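Local coordinates for bottromycin amidohydrolase (PDB 6I5S), which is a zinc-dependent, thiazoline-specific amidohydrolase that probably acts by hydrolysing an amide bond of a bottromycin precursor, as gatekeeper of the biosynthesis, at residues G89-H94 against A383-V388; G266-P271 against R342-T347. One frame throughout, in Å; residues are numbered along the deposited sequence.

Contact 1 (G89-H94 against A383-V388); sequences GFVDAH and ADAYDV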
loop_
_atom_site.group_PDB
_atom_site.type_symbol
_atom_site.label_atom_id
_atom_site.label_comp_id
_atom_site.label_asym_id
_atom_site.label_seq_id
_atom_site.Cartn_x
_atom_site.Cartn_y
_atom_site.Cartn_z
ATOM N N GLY A 89 5.466 -10.688 -5.028
ATOM C CA GLY A 89 4.241 -9.914 -4.987
ATOM C C GLY A 89 4.470 -8.582 -4.305
ATOM O O GLY A 89 5.302 -8.473 -3.414
ATOM N N PHE A 90 3.720 -7.569 -4.754
ATOM C CA PHE A 90 3.839 -6.210 -4.236
ATOM C C PHE A 90 3.064 -6.038 -2.937
ATOM O O PHE A 90 2.075 -6.739 -2.667
ATOM C CB PHE A 90 3.300 -5.185 -5.254
ATOM C CG PHE A 90 3.876 -5.352 -6.621
ATOM C CD1 PHE A 90 5.213 -5.649 -6.797
ATOM C CD2 PHE A 90 3.076 -5.255 -7.723
ATOM C CE1 PHE A 90 5.739 -5.887 -8.075
ATOM C CE2 PHE A 90 3.616 -5.486 -9.021
ATOM C CZ PHE A 90 4.954 -5.785 -9.157
ATOM N N VAL A 91 3.519 -5.060 -2.148
ATOM C CA VAL A 91 2.893 -4.706 -0.875
ATOM C C VAL A 91 2.528 -3.238 -0.922
ATOM O O VAL A 91 3.416 -2.369 -1.020
ATOM C CB VAL A 91 3.815 -4.979 0.321
ATOM C CG1 VAL A 91 2.981 -4.759 1.644
ATOM C CG2 VAL A 91 4.381 -6.412 0.231
ATOM N N ASP A 92 1.227 -2.936 -0.848
ATOM C CA ASP A 92 0.823 -1.547 -0.619
ATOM C C ASP A 92 1.025 -1.235 0.865
ATOM O O ASP A 92 0.273 -1.717 1.727
ATOM C CB ASP A 92 -0.614 -1.276 -1.057
ATOM C CG ASP A 92 -0.978 0.205 -0.965
ATOM O OD1 ASP A 92 -1.877 0.620 -1.682
ATOM O OD2 ASP A 92 -0.367 0.959 -0.148
ATOM N N ALA A 93 2.032 -0.438 1.152
ATOM C CA ALA A 93 2.445 -0.208 2.542
ATOM C C ALA A 93 1.555 0.771 3.315
ATOM O O ALA A 93 1.793 1.001 4.520
ATOM C CB ALA A 93 3.878 0.257 2.575
ATOM N N HIS A 94 0.521 1.314 2.700
ATOM C CA HIS A 94 -0.399 2.178 3.428
ATOM C C HIS A 94 -1.742 2.148 2.715
ATOM O O HIS A 94 -2.038 3.054 1.941
ATOM C CB HIS A 94 0.122 3.602 3.485
ATOM C CG HIS A 94 -0.583 4.494 4.488
ATOM N ND1 HIS A 94 0.085 5.164 5.494
ATOM C CD2 HIS A 94 -1.894 4.815 4.637
ATOM C CE1 HIS A 94 -0.791 5.832 6.227
ATOM N NE2 HIS A 94 -1.991 5.667 5.715
ATOM N N ALA A 383 10.712 -6.549 -1.036
ATOM C CA ALA A 383 11.573 -7.018 0.054
ATOM C C ALA A 383 11.543 -6.121 1.301
ATOM O O ALA A 383 11.500 -6.617 2.419
ATOM C CB ALA A 383 13.009 -7.136 -0.459
ATOM N N ASP A 384 11.630 -4.791 1.132
ATOM C CA ASP A 384 11.677 -3.945 2.329
ATOM C C ASP A 384 10.314 -3.857 2.993
ATOM O O ASP A 384 10.227 -3.658 4.211
ATOM C CB ASP A 384 12.202 -2.564 1.966
ATOM C CG ASP A 384 13.722 -2.468 2.086
ATOM O OD1 ASP A 384 14.364 -3.504 2.311
ATOM O OD2 ASP A 384 14.273 -1.354 1.996
ATOM N N ALA A 385 9.241 -4.022 2.225
ATOM C CA ALA A 385 7.908 -4.081 2.845
ATOM C C ALA A 385 7.714 -5.379 3.622
ATOM O O ALA A 385 7.138 -5.389 4.713
ATOM C CB ALA A 385 6.814 -3.912 1.806
ATOM N N TYR A 386 8.194 -6.493 3.103
ATOM C CA TYR A 386 8.087 -7.718 3.900
ATOM C C TYR A 386 8.893 -7.564 5.185
ATOM O O TYR A 386 8.482 -8.007 6.250
ATOM C CB TYR A 386 8.570 -8.917 3.099
ATOM C CG TYR A 386 7.648 -9.197 1.904
ATOM C CD1 TYR A 386 6.288 -9.407 2.097
ATOM C CD2 TYR A 386 8.130 -9.230 0.598
ATOM C CE1 TYR A 386 5.427 -9.643 1.035
ATOM C CE2 TYR A 386 7.261 -9.462 -0.504
ATOM C CZ TYR A 386 5.911 -9.658 -0.257
ATOM O OH TYR A 386 5.001 -9.915 -1.273
ATOM N N ASP A 387 10.031 -6.877 5.113
ATOM C CA ASP A 387 10.824 -6.647 6.339
ATOM C C ASP A 387 10.104 -5.748 7.347
ATOM O O ASP A 387 10.104 -6.051 8.561
ATOM C CB ASP A 387 12.202 -6.045 6.001
ATOM C CG ASP A 387 13.189 -7.088 5.529
ATOM O OD1 ASP A 387 12.854 -8.293 5.541
ATOM O OD2 ASP A 387 14.307 -6.703 5.156
ATOM N N VAL A 388 9.483 -4.675 6.881
ATOM C CA VAL A 388 8.814 -3.763 7.822
ATOM C C VAL A 388 7.623 -4.446 8.489
ATOM O O VAL A 388 7.247 -4.105 9.630
ATOM C CB VAL A 388 8.384 -2.449 7.120
ATOM C CG1 VAL A 388 7.089 -2.596 6.304
ATOM C CG2 VAL A 388 8.252 -1.348 8.180
#
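V91 sits on the barrel strand that runs into the HxH zinc motif of the amidohydrolase fold, and there it packs against A385 and Y386 of helix 383-388. Strand 90-92 and the helix approach to 8.1 Å between axes, with their N-to-C directions 56° apart, and the small side chain of A385 allows the close meeting: V91 CB lies 3.5 Å from A385 CB. With CG1 anti to the backbone N (chi1 -172°), V91 swings its other methyl, CG2, over one face of the Y386 ring. That methyl stands 3.9 Å from the ring centroid in a CH-pi contact, about 29° off the normal and displaced toward CE1 and CZ, next to the hydroxyl; CG2 comes within 3.5 Å of CE1. Beyond the methyl, the Y386 side chain reaches back along the strand, and its OH donates a hydrogen bond to G89 O at 2.6 Å. The hydroxyl arrives from above the carbonyl plane, not along a lone pair. One side chain thus grips the strand twice, by its ring face at V91 and by its hydroxyl at the buried G89 carbonyl. F90 and D92 send their side chains to the other side of the strand. D92 OD2 accepts a hydrogen bond from the backbone N of H94 at 3.0 Å, an Asx turn that shapes the corner leading to the metal. H94 NE2 binds zinc, while H94 ND1 is hydrogen-bonded to E228. The arrangement is that of a β/α barrel, with a helix that follows the last barrel strand in sequence packed against the strand whose end delivers the two HxH histidines.

Contact 2 (G266-P271 against R342-T347); sequences GHFVCP and RLLVGT
F268 and R342 run alongside each other in the same direction, on neighbouring parallel strands of the amidohydrolase β/α barrel. F268 CZ sits over the centre of the guanidinium face, 3.4 Å from R342 NH1, with the two planes inclined by 34°. The arginine chain bends at chi3 (77°), which lays CD over the rim of the ring, 4.2 Å from its centroid, and brings the charged end back across F268 CZ. A water in the guanidinium plane accepts from R342 NH1 at 2.9 Å and donates to G266 O at 2.7 Å; salt bridges from NH2 to D384 and D387 hold the group from the helix side. Beneath this pair runs the parallel ladder: R342 N donates to H267 O (2.8 Å), V269 N to R342 O (2.9 Å) and L344 N to V269 O (3.0 Å), the last bent to 137° at the hydrogen. V269 and L343 pack together on the other face of the sheet. P271 CD also meets L343 CD2. L344 turns CD1 toward F268 CB and C270 CB. Further along, where G346 has no side chain to intervene, C270 SG settles 3.7 Å from G346 N.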
loop_
_atom_site.group_PDB
_atom_site.type_symbol
_atom_site.label_atom_id
_atom_site.label_comp_id
_atom_site.label_asym_id
_atom_site.label_seq_id
_atom_site.Cartn_x
_atom_site.Cartn_y
_atom_site.Cartn_z
ATOM N N GLY A 266 18.580 3.477 7.886
ATOM C CA GLY A 266 18.052 2.242 8.396
ATOM C C GLY A 266 16.599 2.253 8.779
ATOM O O GLY A 266 16.067 1.197 9.119
ATOM N N HIS A 267 15.930 3.384 8.723
ATOM C CA HIS A 267 14.547 3.437 9.144
ATOM C C HIS A 267 13.603 3.435 7.944
ATOM O O HIS A 267 13.930 3.936 6.861
ATOM C CB HIS A 267 14.351 4.652 10.024
ATOM C CG HIS A 267 15.139 4.554 11.296
ATOM N ND1 HIS A 267 16.167 5.411 11.606
ATOM C CD2 HIS A 267 15.097 3.638 12.301
ATOM C CE1 HIS A 267 16.702 5.059 12.761
ATOM N NE2 HIS A 267 16.065 3.993 13.209
ATOM N N PHE A 268 12.422 2.831 8.150
ATOM C CA PHE A 268 11.438 2.644 7.098
ATOM C C PHE A 268 10.595 3.898 6.992
ATOM O O PHE A 268 10.028 4.340 7.993
ATOM C CB PHE A 268 10.540 1.467 7.377
ATOM C CG PHE A 268 11.264 0.128 7.360
ATOM C CD1 PHE A 268 11.474 -0.537 6.177
ATOM C CD2 PHE A 268 11.774 -0.410 8.521
ATOM C CE1 PHE A 268 12.133 -1.748 6.155
ATOM C CE2 PHE A 268 12.408 -1.625 8.513
ATOM C CZ PHE A 268 12.581 -2.303 7.320
ATOM N N VAL A 269 10.499 4.443 5.773
ATOM C CA VAL A 269 9.789 5.682 5.474
ATOM C C VAL A 269 8.792 5.400 4.351
ATOM O O VAL A 269 9.193 4.945 3.297
ATOM C CB VAL A 269 10.774 6.795 5.055
ATOM C CG1 VAL A 269 10.021 8.007 4.557
ATOM C CG2 VAL A 269 11.657 7.137 6.222
ATOM N N CYS A 270 7.514 5.690 4.577
ATOM C CA CYS A 270 6.441 5.471 3.607
ATOM C C CYS A 270 5.854 6.834 3.256
ATOM O O CYS A 270 4.961 7.326 3.943
ATOM C CB CYS A 270 5.375 4.521 4.188
ATOM S SG CYS A 270 4.123 4.144 3.004
ATOM N N PRO A 271 6.324 7.483 2.178
ATOM C CA PRO A 271 5.969 8.903 1.965
ATOM C C PRO A 271 4.585 9.151 1.386
ATOM O O PRO A 271 4.104 10.291 1.454
ATOM C CB PRO A 271 7.072 9.404 1.007
ATOM C CG PRO A 271 7.581 8.168 0.303
ATOM C CD PRO A 271 7.447 7.030 1.335
ATOM N N ARG A 342 14.893 3.445 4.292
ATOM C CA ARG A 342 14.326 2.283 3.617
ATOM C C ARG A 342 12.935 2.697 3.177
ATOM O O ARG A 342 11.968 2.662 3.940
ATOM C CB ARG A 342 14.358 1.034 4.539
ATOM C CG ARG A 342 15.791 0.632 4.927
ATOM C CD ARG A 342 15.846 -0.521 5.931
ATOM N NE ARG A 342 15.565 -1.753 5.199
ATOM C CZ ARG A 342 15.570 -2.964 5.749
ATOM N NH1 ARG A 342 15.869 -3.115 7.035
ATOM N NH2 ARG A 342 15.277 -4.020 5.016
ATOM N N LEU A 343 12.815 3.029 1.911
ATOM C CA LEU A 343 11.539 3.525 1.419
ATOM C C LEU A 343 10.534 2.390 1.206
ATOM O O LEU A 343 10.898 1.242 0.968
ATOM C CB LEU A 343 11.716 4.268 0.116
ATOM C CG LEU A 343 12.384 5.625 0.226
ATOM C CD1 LEU A 343 12.591 6.173 -1.231
ATOM C CD2 LEU A 343 11.596 6.580 1.004
ATOM N N LEU A 344 9.261 2.752 1.303
ATOM C CA LEU A 344 8.122 1.852 1.087
ATOM C C LEU A 344 7.173 2.524 0.111
ATOM O O LEU A 344 7.135 3.760 -0.029
ATOM C CB LEU A 344 7.374 1.553 2.430
ATOM C CG LEU A 344 8.235 0.966 3.539
ATOM C CD1 LEU A 344 7.463 1.014 4.880
ATOM C CD2 LEU A 344 8.559 -0.498 3.173
ATOM N N VAL A 345 6.374 1.705 -0.557
ATOM C CA VAL A 345 5.414 2.170 -1.547
ATOM C C VAL A 345 4.030 2.035 -0.947
ATOM O O VAL A 345 3.494 0.916 -0.874
ATOM C CB VAL A 345 5.515 1.381 -2.851
ATOM C CG1 VAL A 345 4.583 1.952 -3.821
ATOM C CG2 VAL A 345 6.924 1.341 -3.391
ATOM N N GLY A 346 3.455 3.146 -0.487
ATOM C CA GLY A 346 2.115 3.133 0.055
ATOM C C GLY A 346 1.315 4.259 -0.569
ATOM O O GLY A 346 1.877 5.230 -1.075
ATOM N N THR A 347 -0.018 4.133 -0.506
ATOM C CA THR A 347 -0.880 4.985 -1.315
ATOM C C THR A 347 -1.890 5.827 -0.558
ATOM O O THR A 347 -2.359 6.829 -1.115
ATOM C CB THR A 347 -1.676 4.145 -2.319
ATOM O OG1 THR A 347 -2.548 3.229 -1.639
ATOM C CG2 THR A 347 -0.724 3.401 -3.232
HETATM O O HOH W 1 16.917 -1.359 9.036
#

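In the fold
Contact 2 is nested within the chain loop that contact 1 closes, and their centres lie 9 Å apart. Segments 89-94 and 342-347 run together, consistent with closure of the barrel between its first and last strands, as in other amidohydrolases: A93 N meets V345 O at 2.8 Å and D92 OD1 meets T347 OG1 at 2.7 Å, both probable hydrogen bonds. Helix 383-388 bridges the two contacts, for its D384 O packs 3.3 Å from F268 CE1. Segments 89-94 and 342-347 lead to ligands of one zinc: H94, and D348 just after T347, join H96 and the carboxylated lysine Xaa183, which also binds the second zinc with H210 and H229. The C270 side chain, about 9 Å from a zinc ion, touches H94.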